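Local coordinates for protein aldehyde dehydrogenase (Trypanosoma brucei, PDB 5NNO) that probably oxidises aldehydes to carboxylic acids with NAD+, and binds the cofactor together with a benzoxaborole aldehyde, at residues Val98-Glu103 and Cys111-Glu116. Sequence-based numbering, arbitrary orientation.
Sequences VKPTME and CELQYE
Bends at chi2 and chi3 curl Lys99 back from a backbone that points its CB away from the strand, bringing NZ to 2.9 Å from Cys111 O. A chi1 of -77° sets Leu113 CG beside its own backbone N, from where CD1 meets the Pro100 ring. The two segments form a single antiparallel beta bridge on the arm that projects from the catalytic body in the aldehyde dehydrogenase fold: the loop following helix 91-95 runs beside strand 110-124, whose other edge pairs with strand 454-461. Val98 and Leu113 are the hydrogen-bonded pair, with Val98 N 2.9 Å from Leu113 O and Leu113 N 2.8 Å from Val98 O. Beyond this pair, Pro100 has no backbone N-H to offer and packs instead, its CG lying 3.6 Å from Leu113 CD1 as the two side chains cross at a slant. The lysine ammonium approaches the Cys111 carbonyl tilted 21° from its plane and also forms a salt bridge with Asp110, so it ties the loop to the start of the strand. Its charge is probably stabilised by that carboxylate. The second subunit packs on Pro100 and Met102, placing the bridge close to the dimer interface. At the far end the bent Met102 chain lies against Cys111, with SD 3.8 Å from CB and CE 3.8 Å from SG of that cysteine.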
loop_
_atom_site.group_PDB
_atom_site.type_symbol
_atom_site.label_atom_id
_atom_site.label_comp_id
_atom_site.label_asym_id
_atom_site.label_seq_id
_atom_site.Cartn_x
_atom_site.Cartn_y
_atom_site.Cartn_z
ATOM N N VAL A 98 16.790 -6.992 -6.946
ATOM C CA VAL A 98 16.287 -8.365 -7.046
ATOM C C VAL A 98 16.011 -8.710 -8.515
ATOM O O VAL A 98 15.454 -7.910 -9.269
ATOM C CB VAL A 98 15.031 -8.568 -6.174
ATOM C CG1 VAL A 98 14.500 -10.000 -6.279
ATOM C CG2 VAL A 98 15.371 -8.262 -4.719
ATOM N N LYS A 99 16.447 -9.903 -8.900
ATOM C CA LYS A 99 16.239 -10.441 -10.238
ATOM C C LYS A 99 14.896 -11.182 -10.214
ATOM O O LYS A 99 14.820 -12.295 -9.669
ATOM C CB LYS A 99 17.375 -11.413 -10.592
ATOM C CG LYS A 99 18.777 -10.812 -10.507
ATOM C CD LYS A 99 19.046 -9.790 -11.599
ATOM C CE LYS A 99 19.325 -10.467 -12.940
ATOM N NZ LYS A 99 18.972 -9.633 -14.122
ATOM N N PRO A 100 13.828 -10.569 -10.759
ATOM C CA PRO A 100 12.549 -11.264 -10.710
ATOM C C PRO A 100 12.586 -12.473 -11.630
ATOM O O PRO A 100 13.418 -12.511 -12.518
ATOM C CB PRO A 100 11.574 -10.218 -11.244
ATOM C CG PRO A 100 12.383 -9.441 -12.221
ATOM C CD PRO A 100 13.765 -9.384 -11.637
ATOM N N THR A 101 11.704 -13.446 -11.433
ATOM C CA THR A 101 11.544 -14.523 -12.408
ATOM C C THR A 101 10.662 -14.023 -13.567
ATOM O O THR A 101 9.494 -13.640 -13.381
ATOM C CB THR A 101 10.970 -15.804 -11.779
ATOM O OG1 THR A 101 11.916 -16.325 -10.851
ATOM C CG2 THR A 101 10.716 -16.892 -12.844
ATOM N N MET A 102 11.247 -14.035 -14.757
ATOM C CA MET A 102 10.587 -13.550 -15.950
ATOM C C MET A 102 9.974 -14.709 -16.725
ATOM O O MET A 102 10.453 -15.833 -16.659
ATOM C CB MET A 102 11.577 -12.752 -16.817
ATOM C CG MET A 102 12.168 -11.518 -16.127
ATOM S SD MET A 102 11.014 -10.224 -15.584
ATOM C CE MET A 102 10.297 -9.708 -17.154
ATOM N N GLU A 103 8.904 -14.418 -17.453
ATOM C CA GLU A 103 8.158 -15.418 -18.200
ATOM C C GLU A 103 7.789 -14.825 -19.565
ATOM O O GLU A 103 7.580 -13.623 -19.695
ATOM C CB GLU A 103 6.936 -15.803 -17.359
ATOM C CG GLU A 103 5.977 -16.860 -17.890
ATOM C CD GLU A 103 5.354 -17.738 -16.790
ATOM O OE1 GLU A 103 5.927 -17.819 -15.680
ATOM O OE2 GLU A 103 4.290 -18.355 -17.041
ATOM N N CYS A 111 16.382 -7.957 -16.618
ATOM C CA CYS A 111 15.382 -7.266 -15.826
ATOM C C CYS A 111 15.765 -7.213 -14.352
ATOM O O CYS A 111 16.531 -8.048 -13.877
ATOM C CB CYS A 111 14.031 -7.927 -16.060
ATOM S SG CYS A 111 13.475 -7.674 -17.785
ATOM N N GLU A 112 15.255 -6.206 -13.639
ATOM C CA GLU A 112 15.703 -5.910 -12.281
ATOM C C GLU A 112 14.678 -5.095 -11.471
ATOM O O GLU A 112 14.006 -4.202 -12.002
ATOM C CB GLU A 112 17.013 -5.129 -12.351
ATOM C CG GLU A 112 18.111 -5.600 -11.426
ATOM C CD GLU A 112 19.328 -4.680 -11.472
ATOM O OE1 GLU A 112 19.143 -3.449 -11.340
ATOM O OE2 GLU A 112 20.464 -5.184 -11.621
ATOM N N LEU A 113 14.591 -5.415 -10.168
ATOM C CA LEU A 113 13.793 -4.653 -9.208
ATOM C C LEU A 113 14.729 -3.915 -8.245
ATOM O O LEU A 113 15.356 -4.532 -7.385
ATOM C CB LEU A 113 12.880 -5.587 -8.417
ATOM C CG LEU A 113 11.601 -6.146 -9.047
ATOM C CD1 LEU A 113 11.738 -6.365 -10.544
ATOM C CD2 LEU A 113 11.163 -7.429 -8.324
ATOM N N GLN A 114 14.827 -2.595 -8.390
ATOM C CA GLN A 114 15.705 -1.763 -7.539
ATOM C C GLN A 114 14.853 -1.072 -6.481
ATOM O O GLN A 114 13.660 -0.874 -6.678
ATOM C CB GLN A 114 16.474 -0.731 -8.399
ATOM C CG GLN A 114 17.167 -1.319 -9.635
ATOM C CD GLN A 114 18.041 -0.323 -10.418
ATOM O OE1 GLN A 114 18.053 0.893 -10.159
ATOM N NE2 GLN A 114 18.761 -0.840 -11.417
ATOM N N TYR A 115 15.451 -0.758 -5.335
ATOM C CA TYR A 115 14.756 -0.037 -4.263
ATOM C C TYR A 115 15.396 1.326 -4.114
ATOM O O TYR A 115 16.636 1.439 -4.046
ATOM C CB TYR A 115 14.814 -0.772 -2.921
ATOM C CG TYR A 115 13.981 -2.022 -2.865
ATOM C CD1 TYR A 115 12.606 -1.964 -2.795
ATOM C CD2 TYR A 115 14.590 -3.289 -2.884
ATOM C CE1 TYR A 115 11.848 -3.130 -2.747
ATOM C CE2 TYR A 115 13.843 -4.459 -2.839
ATOM C CZ TYR A 115 12.479 -4.383 -2.769
ATOM O OH TYR A 115 11.786 -5.586 -2.707
ATOM N N GLU A 116 14.532 2.347 -4.065
ATOM C CA GLU A 116 14.954 3.740 -4.041
ATOM C C GLU A 116 14.129 4.412 -2.989
ATOM O O GLU A 116 12.983 4.018 -2.807
ATOM C CB GLU A 116 14.743 4.433 -5.413
ATOM C CG GLU A 116 13.302 4.559 -5.881
ATOM C CD GLU A 116 13.113 5.425 -7.124
ATOM O OE1 GLU A 116 14.058 5.582 -7.964
ATOM O OE2 GLU A 116 11.970 5.932 -7.272
#